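Local atomic coordinates of outer membrane porin protein 32 (Delftia acidovorans, PDB entry 2FGQ), a protein that forms homotrimeric, anion-selective channels in the outer membrane and can bind malate. Residues T5-V10 with W56-I61; T44-L47 with L51-G54; E87-R92 with T97-T102; Y175-N180 with S184-L189. All coordinates share one frame; numbering follows the deposited sequence.

Contact 1 (T5-V10 with W56-I61); sequences TLFGIV and WLEGEI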
loop_
_atom_site.group_PDB
_atom_site.type_symbol
_atom_site.label_atom_id
_atom_site.label_comp_id
_atom_site.label_asym_id
_atom_site.label_seq_id
_atom_site.Cartn_x
_atom_site.Cartn_y
_atom_site.Cartn_z
ATOM N N THR A 5 3.597 18.848 -2.763
ATOM C CA THR A 5 2.206 18.999 -2.415
ATOM C C THR A 5 1.568 17.646 -2.192
ATOM O O THR A 5 1.640 16.779 -3.046
ATOM C CB THR A 5 1.482 19.709 -3.581
ATOM O OG1 THR A 5 2.016 21.022 -3.768
ATOM C CG2 THR A 5 0.029 19.934 -3.238
ATOM N N LEU A 6 0.925 17.484 -1.042
ATOM C CA LEU A 6 0.091 16.342 -0.757
ATOM C C LEU A 6 -1.313 16.749 -1.164
ATOM O O LEU A 6 -1.767 17.825 -0.802
ATOM C CB LEU A 6 0.079 16.073 0.729
ATOM C CG LEU A 6 -0.994 15.116 1.224
ATOM C CD1 LEU A 6 -0.584 13.734 0.839
ATOM C CD2 LEU A 6 -1.123 15.296 2.723
ATOM N N PHE A 7 -2.005 15.890 -1.888
ATOM C CA PHE A 7 -3.355 16.210 -2.335
ATOM C C PHE A 7 -4.215 14.953 -2.367
ATOM O O PHE A 7 -3.721 13.834 -2.328
ATOM C CB PHE A 7 -3.334 16.862 -3.725
ATOM C CG PHE A 7 -2.842 15.942 -4.802
ATOM C CD1 PHE A 7 -1.480 15.811 -5.057
ATOM C CD2 PHE A 7 -3.752 15.203 -5.573
ATOM C CE1 PHE A 7 -1.035 14.951 -6.040
ATOM C CE2 PHE A 7 -3.306 14.352 -6.575
ATOM C CZ PHE A 7 -1.950 14.228 -6.806
ATOM N N GLY A 8 -5.519 15.145 -2.548
ATOM C CA GLY A 8 -6.394 14.016 -2.685
ATOM C C GLY A 8 -7.834 14.404 -2.804
ATOM O O GLY A 8 -8.207 15.583 -2.789
ATOM N N ILE A 9 -8.632 13.359 -2.968
ATOM C CA ILE A 9 -10.085 13.447 -3.034
ATOM C C ILE A 9 -10.662 12.221 -2.366
ATOM O O ILE A 9 -10.288 11.110 -2.681
ATOM C CB ILE A 9 -10.649 13.528 -4.500
ATOM C CG1 ILE A 9 -10.009 14.660 -5.292
ATOM C CG2 ILE A 9 -12.158 13.645 -4.465
ATOM C CD1 ILE A 9 -10.475 14.769 -6.728
ATOM N N VAL A 10 -11.621 12.430 -1.468
ATOM C CA VAL A 10 -12.451 11.327 -0.995
ATOM C C VAL A 10 -13.884 11.604 -1.493
ATOM O O VAL A 10 -14.510 12.593 -1.105
ATOM C CB VAL A 10 -12.431 11.125 0.530
ATOM C CG1 VAL A 10 -13.238 9.906 0.871
ATOM C CG2 VAL A 10 -11.024 10.978 1.030
ATOM N N TRP A 56 5.245 12.839 -9.691
ATOM C CA TRP A 56 3.837 12.746 -9.341
ATOM C C TRP A 56 3.514 11.302 -9.032
ATOM O O TRP A 56 3.736 10.409 -9.869
ATOM C CB TRP A 56 3.062 13.241 -10.564
ATOM C CG TRP A 56 1.604 13.444 -10.357
ATOM C CD1 TRP A 56 0.690 12.552 -9.862
ATOM C CD2 TRP A 56 0.877 14.618 -10.685
ATOM N NE1 TRP A 56 -0.563 13.108 -9.898
ATOM C CE2 TRP A 56 -0.482 14.374 -10.379
ATOM C CE3 TRP A 56 1.231 15.860 -11.210
ATOM C CZ2 TRP A 56 -1.496 15.335 -10.551
ATOM C CZ3 TRP A 56 0.222 16.815 -11.400
ATOM C CH2 TRP A 56 -1.122 16.546 -11.084
ATOM N N LEU A 57 3.042 11.049 -7.815
ATOM C CA LEU A 57 2.688 9.704 -7.359
ATOM C C LEU A 57 1.232 9.789 -6.916
ATOM O O LEU A 57 0.903 10.586 -6.043
ATOM C CB LEU A 57 3.532 9.279 -6.157
ATOM C CG LEU A 57 5.015 9.142 -6.445
ATOM C CD1 LEU A 57 5.765 8.969 -5.143
ATOM C CD2 LEU A 57 5.293 8.017 -7.378
ATOM N N GLU A 58 0.345 9.000 -7.529
ATOM C CA GLU A 58 -1.069 9.067 -7.198
ATOM C C GLU A 58 -1.711 7.698 -7.298
ATOM O O GLU A 58 -1.516 6.953 -8.245
ATOM C CB GLU A 58 -1.738 10.022 -8.149
ATOM C CG GLU A 58 -3.214 10.252 -7.947
ATOM C CD GLU A 58 -3.829 11.166 -8.996
ATOM O OE1 GLU A 58 -3.223 12.206 -9.324
ATOM O OE2 GLU A 58 -4.969 10.882 -9.445
ATOM N N GLY A 59 -2.544 7.401 -6.304
ATOM C CA GLY A 59 -3.308 6.170 -6.257
ATOM C C GLY A 59 -4.757 6.388 -5.916
ATOM O O GLY A 59 -5.113 7.382 -5.296
ATOM N N GLU A 60 -5.563 5.426 -6.338
ATOM C CA GLU A 60 -6.996 5.503 -6.067
ATOM C C GLU A 60 -7.271 5.143 -4.603
ATOM O O GLU A 60 -6.581 4.334 -3.968
ATOM C CB GLU A 60 -7.756 4.516 -6.949
ATOM C CG GLU A 60 -9.264 4.665 -6.895
ATOM C CD GLU A 60 -10.039 3.982 -8.004
ATOM O OE1 GLU A 60 -9.432 3.472 -8.980
ATOM O OE2 GLU A 60 -11.310 4.028 -7.916
ATOM N N ILE A 61 -8.285 5.824 -4.071
ATOM C CA ILE A 61 -8.838 5.558 -2.753
ATOM C C ILE A 61 -10.193 4.896 -2.881
ATOM O O ILE A 61 -11.011 5.295 -3.683
ATOM C CB ILE A 61 -8.927 6.884 -1.947
ATOM C CG1 ILE A 61 -7.520 7.398 -1.653
ATOM C CG2 ILE A 61 -9.790 6.751 -0.699
ATOM C CD1 ILE A 61 -6.742 6.590 -0.663
#
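The F7 ring points its CZ corner into the angle between W56 and E58. This is the tight part of the contact. CZ of F7 lies 3.6 Å from NE1 of W56. Both CZ and CE2 of F7 stand 3.5 Å from OE1 of E58. The F7 edge is turned toward the face of the indole in an offset edge-to-face pair. The planes make 69°, and the F7 ring and the five-membered ring of W56 have centroids 5.5 Å apart. OE1 of E58 lies in the plane of the F7 ring, where it meets C-H groups. A fairly straight bond from NE1 of W56 to OE1 of E58, 2.9 Å long, closes the triangle. It leaves in the indole plane and reaches OE1 on its anti side. The two segments sit on barrel strands 4-17 and 51-60 of the porin. Strand 26-48 runs between them, so only side chains meet. R42 of that strand makes a cation-pi contact with F7. The other oxygen of E58, OE2, forms a salt bridge with NE of R75, a residue of the malate pocket. With a leucine at W56, OE1 of E58 would lose its indole donor and the F7 edge its aromatic face, so the E58 carboxylate would probably be held by fewer bonds. The far end is loose. CG2 of V10 and CG2 of I61 are 4.7 Å apart. There packing is shared with a neighbouring subunit, whose V79 meets V10 and whose F73 meets I61.

Contact 2 (T44-L47 with L51-G54); sequences TEDL and LKAG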
loop_
_atom_site.group_PDB
_atom_site.type_symbol
_atom_site.label_atom_id
_atom_site.label_comp_id
_atom_site.label_asym_id
_atom_site.label_seq_id
_atom_site.Cartn_x
_atom_site.Cartn_y
_atom_site.Cartn_z
ATOM N N THR A 44 7.581 19.947 -7.942
ATOM C CA THR A 44 8.254 20.564 -9.053
ATOM C C THR A 44 9.504 21.238 -8.494
ATOM O O THR A 44 9.472 21.818 -7.409
ATOM C CB THR A 44 7.335 21.630 -9.756
ATOM O OG1 THR A 44 6.216 20.979 -10.373
ATOM C CG2 THR A 44 7.988 22.219 -10.894
ATOM N N GLU A 45 10.601 21.158 -9.222
ATOM C CA GLU A 45 11.840 21.804 -8.848
ATOM C C GLU A 45 12.324 22.654 -10.027
ATOM O O GLU A 45 12.467 22.159 -11.119
ATOM C CB GLU A 45 12.912 20.751 -8.574
ATOM C CG GLU A 45 14.258 21.342 -8.174
ATOM C CD GLU A 45 15.401 20.327 -8.126
ATOM O OE1 GLU A 45 15.169 19.139 -8.428
ATOM O OE2 GLU A 45 16.552 20.733 -7.812
ATOM N N ASP A 46 12.628 23.914 -9.760
ATOM C CA ASP A 46 13.214 24.804 -10.773
ATOM C C ASP A 46 14.700 24.516 -10.876
ATOM O O ASP A 46 15.419 24.631 -9.879
ATOM C CB ASP A 46 12.963 26.254 -10.304
ATOM C CG ASP A 46 13.403 27.295 -11.293
ATOM O OD1 ASP A 46 14.018 26.985 -12.321
ATOM O OD2 ASP A 46 13.156 28.507 -11.094
ATOM N N LEU A 47 15.165 24.136 -12.062
ATOM C CA LEU A 47 16.549 23.771 -12.302
ATOM C C LEU A 47 17.342 24.915 -12.890
ATOM O O LEU A 47 18.541 24.775 -13.103
ATOM C CB LEU A 47 16.660 22.573 -13.241
ATOM C CG LEU A 47 15.919 21.306 -12.772
ATOM C CD1 LEU A 47 16.012 20.217 -13.827
ATOM C CD2 LEU A 47 16.481 20.806 -11.485
ATOM N N LEU A 51 14.118 25.345 -17.068
ATOM C CA LEU A 51 13.918 23.884 -16.985
ATOM C C LEU A 51 13.403 23.523 -15.603
ATOM O O LEU A 51 13.862 24.084 -14.626
ATOM C CB LEU A 51 15.236 23.185 -17.224
ATOM C CG LEU A 51 15.242 21.659 -17.382
ATOM C CD1 LEU A 51 14.414 21.234 -18.621
ATOM C CD2 LEU A 51 16.661 21.126 -17.443
ATOM N N LYS A 52 12.462 22.588 -15.538
ATOM C CA LYS A 52 11.889 22.140 -14.278
ATOM C C LYS A 52 11.866 20.604 -14.252
ATOM O O LYS A 52 11.657 19.961 -15.269
ATOM C CB LYS A 52 10.460 22.645 -14.120
ATOM C CG LYS A 52 10.332 24.147 -13.994
ATOM C CD LYS A 52 8.882 24.523 -13.687
ATOM C CE LYS A 52 8.653 26.049 -13.789
ATOM N NZ LYS A 52 9.687 26.829 -13.037
ATOM N N ALA A 53 12.130 20.032 -13.090
ATOM C CA ALA A 53 11.940 18.617 -12.869
ATOM C C ALA A 53 10.692 18.430 -12.043
ATOM O O ALA A 53 10.378 19.240 -11.186
ATOM C CB ALA A 53 13.121 18.028 -12.141
ATOM N N GLY A 54 10.005 17.329 -12.267
ATOM C CA GLY A 54 8.788 17.051 -11.504
ATOM C C GLY A 54 8.675 15.591 -11.181
ATOM O O GLY A 54 9.289 14.748 -11.796
#
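L51 faces L47 at the turn end of an antiparallel beta hairpin, made by barrel strands 26-48 and 51-60. Its carbonyl O takes the backbone N-H of L47 at 2.9 Å. Its CD2 touches CD1 of L47 at 3.8 Å. CD1 of L47 also reaches CB of A53, so one methyl spans both apolar neighbours. An alanine at L47 would lack that methyl, and L51 and A53 would probably lose their shared apolar partner on this strand.

K52 comes next, on the face that carries T44 and D46. Its CD packs on CG2 of T44 at 3.7 Å. A bend at the last torsion (chi4 -49°) brings NZ of K52 within 4.3 Å of OD2 of D46. That is too long for a salt bridge, though the opposite charges probably attract. OD1 of D46 is held by the backbone N of G48.

A53 forms the hydrogen-bonded pair with E45. Its N-H goes to O of E45, and its own O takes the N-H of E45 at 2.8 Å. The E45 carboxylate turns to a neighbouring subunit, where S283 and T286 bind it. The hairpin thus takes part in the trimer interface.

G54 ends the walk, opposite T44 in a non-hydrogen-bonded pair. This kind of pair brings the backbones close, and CA of G54 sits 4.3 Å from CA of T44.

Contact 3 (E87-R92 with T97-T102); sequences EVRLGR and TSQKLT. With MLT (D-malate), chain H.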
loop_
_atom_site.group_PDB
_atom_site.type_symbol
_atom_site.label_atom_id
_atom_site.label_comp_id
_atom_site.label_asym_id
_atom_site.label_seq_id
_atom_site.Cartn_x
_atom_site.Cartn_y
_atom_site.Cartn_z
ATOM N N GLU A 87 6.824 19.074 -22.222
ATOM C CA GLU A 87 7.029 18.192 -21.070
ATOM C C GLU A 87 7.217 16.761 -21.527
ATOM O O GLU A 87 6.464 16.264 -22.373
ATOM C CB GLU A 87 5.813 18.257 -20.135
ATOM C CG GLU A 87 5.935 17.483 -18.846
ATOM C CD GLU A 87 4.614 17.415 -18.071
ATOM O OE1 GLU A 87 3.527 17.668 -18.630
ATOM O OE2 GLU A 87 4.651 17.077 -16.911
ATOM N N VAL A 88 8.221 16.102 -20.955
ATOM C CA VAL A 88 8.441 14.687 -21.135
ATOM C C VAL A 88 8.247 14.004 -19.785
ATOM O O VAL A 88 8.820 14.423 -18.800
ATOM C CB VAL A 88 9.844 14.387 -21.685
ATOM C CG1 VAL A 88 10.068 12.909 -21.779
ATOM C CG2 VAL A 88 10.010 15.041 -23.065
ATOM N N ARG A 89 7.440 12.946 -19.770
ATOM C CA ARG A 89 7.176 12.149 -18.551
ATOM C C ARG A 89 7.538 10.691 -18.753
ATOM O O ARG A 89 7.263 10.115 -19.814
ATOM C CB ARG A 89 5.710 12.169 -18.229
ATOM C CG ARG A 89 5.073 13.482 -18.050
ATOM C CD ARG A 89 3.570 13.316 -17.635
ATOM N NE ARG A 89 2.863 14.559 -17.714
ATOM C CZ ARG A 89 1.558 14.688 -17.663
ATOM N NH1 ARG A 89 0.724 13.637 -17.591
ATOM N NH2 ARG A 89 1.067 15.904 -17.709
ATOM N N LEU A 90 8.154 10.107 -17.725
ATOM C CA LEU A 90 8.434 8.680 -17.672
ATOM C C LEU A 90 7.683 8.040 -16.528
ATOM O O LEU A 90 7.831 8.495 -15.394
ATOM C CB LEU A 90 9.914 8.409 -17.383
ATOM C CG LEU A 90 11.032 8.495 -18.437
ATOM C CD1 LEU A 90 10.807 9.323 -19.580
ATOM C CD2 LEU A 90 12.450 8.627 -17.838
ATOM N N GLY A 91 6.990 6.937 -16.822
ATOM C CA GLY A 91 6.289 6.184 -15.805
ATOM C C GLY A 91 4.829 5.942 -16.130
ATOM O O GLY A 91 4.230 6.511 -17.079
ATOM N N ARG A 92 4.202 5.099 -15.333
ATOM C CA ARG A 92 2.801 4.807 -15.508
ATOM C C ARG A 92 1.939 6.077 -15.412
ATOM O O ARG A 92 2.124 6.910 -14.524
ATOM C CB ARG A 92 2.325 3.824 -14.451
ATOM C CG ARG A 92 0.843 3.442 -14.740
ATOM C CD ARG A 92 0.379 2.322 -13.973
ATOM N NE ARG A 92 -1.047 2.145 -14.068
ATOM C CZ ARG A 92 -1.654 1.378 -14.957
ATOM N NH1 ARG A 92 -0.998 0.784 -15.954
ATOM N NH2 ARG A 92 -2.956 1.218 -14.862
ATOM N N THR A 97 -3.860 9.750 -25.482
ATOM C CA THR A 97 -5.178 9.701 -26.115
ATOM C C THR A 97 -6.315 9.728 -25.082
ATOM O O THR A 97 -7.274 10.478 -25.255
ATOM C CB THR A 97 -5.266 8.468 -27.034
ATOM O OG1 THR A 97 -4.679 7.318 -26.405
ATOM C CG2 THR A 97 -4.453 8.739 -28.304
ATOM N N SER A 98 -6.193 8.986 -23.987
ATOM C CA SER A 98 -7.231 9.030 -22.975
ATOM C C SER A 98 -7.186 10.324 -22.170
ATOM O O SER A 98 -8.237 10.900 -21.880
ATOM C CB SER A 98 -7.160 7.830 -22.030
ATOM O OG SER A 98 -6.006 7.941 -21.230
ATOM N N GLN A 99 -5.986 10.789 -21.836
ATOM C CA GLN A 99 -5.829 12.020 -21.070
ATOM C C GLN A 99 -6.561 13.177 -21.748
ATOM O O GLN A 99 -7.293 13.936 -21.115
ATOM C CB GLN A 99 -4.367 12.364 -20.842
ATOM C CG GLN A 99 -4.222 13.481 -19.810
ATOM C CD GLN A 99 -2.823 13.819 -19.515
ATOM O OE1 GLN A 99 -2.275 13.365 -18.517
ATOM N NE2 GLN A 99 -2.226 14.652 -20.358
ATOM N N LYS A 100 -6.404 13.275 -23.053
ATOM C CA LYS A 100 -6.989 14.402 -23.754
ATOM C C LYS A 100 -8.454 14.169 -24.093
ATOM O O LYS A 100 -9.267 15.077 -23.952
ATOM C CB LYS A 100 -6.192 14.668 -25.028
ATOM C CG LYS A 100 -6.553 16.000 -25.695
ATOM C CD LYS A 100 -6.119 17.196 -24.869
ATOM C CE LYS A 100 -6.092 18.491 -25.672
ATOM N NZ LYS A 100 -7.419 18.889 -26.064
ATOM N N LEU A 101 -8.802 12.984 -24.559
ATOM C CA LEU A 101 -10.148 12.790 -25.097
ATOM C C LEU A 101 -11.191 12.566 -23.984
ATOM O O LEU A 101 -12.361 12.887 -24.168
ATOM C CB LEU A 101 -10.192 11.649 -26.101
ATOM C CG LEU A 101 -9.704 12.017 -27.516
ATOM C CD1 LEU A 101 -10.734 12.918 -28.182
ATOM C CD2 LEU A 101 -8.344 12.635 -27.558
ATOM N N THR A 102 -10.800 12.044 -22.823
ATOM C CA THR A 102 -11.781 11.903 -21.746
ATOM C C THR A 102 -12.229 13.276 -21.214
ATOM O O THR A 102 -13.234 13.354 -20.555
ATOM C CB THR A 102 -11.299 11.032 -20.545
ATOM O OG1 THR A 102 -10.067 11.518 -20.019
ATOM C CG2 THR A 102 -11.055 9.626 -20.970
HETATM C C1 MLT H . -9.263 8.909 -14.016
HETATM O O1 MLT H . -10.228 9.077 -13.103
HETATM O O2 MLT H . -8.333 9.800 -14.202
HETATM C C2 MLT H . -9.197 7.746 -14.935
HETATM O O3 MLT H . -9.588 6.570 -14.275
HETATM C C3 MLT H . -10.016 8.071 -16.175
HETATM C C4 MLT H . -9.608 9.466 -16.603
HETATM O O4 MLT H . -9.326 10.429 -15.758
HETATM O O5 MLT H . -9.502 9.777 -17.834
HETATM O O HOH W 1 -1.617 16.320 -17.178
#
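R89 and Q99 reach toward each other from opposite directions. R89 starts from barrel strand 86-90. Q99 starts from the short helix 96-101. The R89 chain is extended from CG to NE and presents the edge of its guanidinium. The Q99 chain is also extended beyond CG, with CG anti to the backbone N (chi1 -168°), and this carries the amide across to the strand. NH1 of R89 gives a hydrogen bond of 3.2 Å to OE1 of Q99. The donor lies in the carbonyl plane, on a lone pair of OE1, and the bond is bent to 146° at the hydrogen. The two flat groups are not stacked; their planes stand 56° apart.

A water lies in the guanidinium plane, 2.8 Å from NH2 of R89, and gives a weak bond to OE1 of Q99. E87 takes the other edge of the guanidinium. NE and NH2 of R89 grip it side-on. NH2 of R89 meets OE1 of E87 on its syn side at 3.2 Å, while NE of R89 reaches OE2 of E87 from above the carboxylate plane. NH1 of R89 also forms a salt bridge with OD2 of D93.

The helix belongs to the segment after the fifth barrel strand, which in general porins folds into the channel as the constriction loop. Just beyond the helix, T102 places OG1 2.9 Å from O5 of D-malate, which T36, R75 and R133 also bind. Two carboxylates probably balance R89, and the neutral Q99 amide links helix to wall by one bond and a water.

Contact 4 (Y175-N180 with S184-L189); sequences YVAYDN and SASLGL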
loop_
_atom_site.group_PDB
_atom_site.type_symbol
_atom_site.label_atom_id
_atom_site.label_comp_id
_atom_site.label_asym_id
_atom_site.label_seq_id
_atom_site.Cartn_x
_atom_site.Cartn_y
_atom_site.Cartn_z
ATOM N N TYR A 175 -2.234 12.493 -30.078
ATOM C CA TYR A 175 -3.320 13.344 -30.513
ATOM C C TYR A 175 -2.793 14.673 -31.018
ATOM O O TYR A 175 -1.709 15.111 -30.683
ATOM C CB TYR A 175 -4.324 13.614 -29.382
ATOM C CG TYR A 175 -3.788 14.427 -28.245
ATOM C CD1 TYR A 175 -3.763 15.837 -28.276
ATOM C CD2 TYR A 175 -3.313 13.785 -27.112
ATOM C CE1 TYR A 175 -3.241 16.564 -27.197
ATOM C CE2 TYR A 175 -2.821 14.473 -26.063
ATOM C CZ TYR A 175 -2.748 15.845 -26.092
ATOM O OH TYR A 175 -2.282 16.472 -24.962
ATOM N N VAL A 176 -3.610 15.282 -31.860
ATOM C CA VAL A 176 -3.507 16.693 -32.193
ATOM C C VAL A 176 -4.801 17.383 -31.759
ATOM O O VAL A 176 -5.885 16.793 -31.776
ATOM C CB VAL A 176 -3.241 16.901 -33.704
ATOM C CG1 VAL A 176 -1.873 16.375 -34.070
ATOM C CG2 VAL A 176 -4.335 16.309 -34.590
ATOM N N ALA A 177 -4.679 18.635 -31.347
ATOM C CA ALA A 177 -5.791 19.368 -30.798
ATOM C C ALA A 177 -5.656 20.869 -30.993
ATOM O O ALA A 177 -4.566 21.387 -31.303
ATOM C CB ALA A 177 -5.930 19.082 -29.343
ATOM N N TYR A 178 -6.796 21.519 -30.851
ATOM C CA TYR A 178 -6.912 22.971 -30.806
ATOM C C TYR A 178 -7.698 23.309 -29.534
ATOM O O TYR A 178 -8.819 22.819 -29.350
ATOM C CB TYR A 178 -7.625 23.482 -32.067
ATOM C CG TYR A 178 -7.758 24.984 -32.043
ATOM C CD1 TYR A 178 -6.725 25.797 -32.456
ATOM C CD2 TYR A 178 -8.888 25.577 -31.547
ATOM C CE1 TYR A 178 -6.829 27.201 -32.389
ATOM C CE2 TYR A 178 -8.993 26.968 -31.449
ATOM C CZ TYR A 178 -7.973 27.776 -31.890
ATOM O OH TYR A 178 -8.103 29.152 -31.781
ATOM N N ASP A 179 -7.124 24.159 -28.683
ATOM C CA ASP A 179 -7.737 24.589 -27.441
ATOM C C ASP A 179 -7.443 26.054 -27.258
ATOM O O ASP A 179 -6.284 26.426 -27.082
ATOM C CB ASP A 179 -7.119 23.826 -26.269
ATOM C CG ASP A 179 -7.587 22.420 -26.226
ATOM O OD1 ASP A 179 -6.891 21.552 -26.802
ATOM O OD2 ASP A 179 -8.665 22.112 -25.660
ATOM N N ASN A 180 -8.485 26.871 -27.288
ATOM C CA ASN A 180 -8.325 28.308 -27.093
ATOM C C ASN A 180 -9.004 28.894 -25.850
ATOM O O ASN A 180 -9.071 30.124 -25.711
ATOM C CB ASN A 180 -8.735 29.043 -28.381
ATOM C CG ASN A 180 -10.235 29.077 -28.597
ATOM O OD1 ASN A 180 -11.012 28.596 -27.751
ATOM N ND2 ASN A 180 -10.663 29.657 -29.734
ATOM N N SER A 184 -12.602 23.648 -27.848
ATOM C CA SER A 184 -11.666 22.531 -27.768
ATOM C C SER A 184 -12.054 21.482 -28.785
ATOM O O SER A 184 -13.234 21.127 -28.889
ATOM C CB SER A 184 -11.714 21.919 -26.353
ATOM O OG SER A 184 -10.756 20.873 -26.183
ATOM N N ALA A 185 -11.070 20.990 -29.532
ATOM C CA ALA A 185 -11.302 19.853 -30.413
ATOM C C ALA A 185 -10.019 19.027 -30.488
ATOM O O ALA A 185 -8.937 19.579 -30.528
ATOM C CB ALA A 185 -11.677 20.325 -31.788
ATOM N N SER A 186 -10.169 17.716 -30.549
ATOM C CA SER A 186 -9.020 16.826 -30.535
ATOM C C SER A 186 -9.280 15.587 -31.360
ATOM O O SER A 186 -10.389 15.059 -31.346
ATOM C CB SER A 186 -8.683 16.347 -29.103
ATOM O OG SER A 186 -8.669 17.389 -28.134
ATOM N N LEU A 187 -8.225 15.102 -32.010
ATOM C CA LEU A 187 -8.229 13.837 -32.723
ATOM C C LEU A 187 -7.117 12.964 -32.159
ATOM O O LEU A 187 -5.959 13.356 -32.171
ATOM C CB LEU A 187 -7.993 14.052 -34.216
ATOM C CG LEU A 187 -7.801 12.770 -35.051
ATOM C CD1 LEU A 187 -9.073 11.962 -35.099
ATOM C CD2 LEU A 187 -7.323 13.157 -36.451
ATOM N N GLY A 188 -7.503 11.791 -31.648
ATOM C CA GLY A 188 -6.577 10.829 -31.091
ATOM C C GLY A 188 -6.538 9.541 -31.902
ATOM O O GLY A 188 -7.545 9.084 -32.432
ATOM N N LEU A 189 -5.355 8.957 -31.983
ATOM C CA LEU A 189 -5.141 7.680 -32.664
ATOM C C LEU A 189 -4.161 6.857 -31.814
ATOM O O LEU A 189 -3.147 7.371 -31.351
ATOM C CB LEU A 189 -4.475 7.908 -34.026
ATOM C CG LEU A 189 -5.129 8.790 -35.091
ATOM C CD1 LEU A 189 -4.123 9.088 -36.230
ATOM C CD2 LEU A 189 -6.263 8.034 -35.601
#
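D179 and S184 meet through their side chains at the turn end of a beta hairpin. OG of S184 gives its proton to OD2 of D179. The modelled 2.5 Å between OG of S184 and OD2 of D179 is very short, so the exact length is doubtful. OG of S184 stands opposite its own backbone N (chi1 -176°), which turns it to D179 on strand 171-179. On the same face CB of A177 lies 3.4 Å from OG of S186.

The backbones hold these pairs in place. V176 with L187 and Y178 with A185 are hydrogen-bonded pairs, each with two N-H to O bonds. The straightest runs from N of L187 to O of V176, at 2.9 Å and 171°. On their face of the sheet CG2 of V176 packs loosely on CB of L187.

A second shell fixes the polar groups. K100 forms a salt bridge with OD1 of D179 and bonds OG of S186. The hydroxyl of Y104 bonds both S184 and S186.

The face with Y175, A177, D179, S184 and S186 thus looks onto helix 96-101, where Y175 packs on P96 and K100. Strand 148-155 pairs with strand 171-179 on one side, and strand 199-213 pairs with strand 183-196 on the other.

Overall arrangement
The chain opens contact 1 with 5-10 on the first barrel strand. It then runs through the second strand, turns, and makes contact 2 between 44-47 and 51-54. Only after this does 56-61 close contact 1, so the hairpin of contact 2 lies within the longer loop. Contact 1 thus joins the first and third strands, across the second. Contacts 3 and 4 follow in series and cross nothing. Contact 3 closes the short link from strand 86-90 to helix 96-101. Contact 4 closes the hairpin of strands 171-179 and 183-196. K100 and T97, from the helical side of contact 3, touch contact 4, so the inner helix is tied to two parts of the barrel wall.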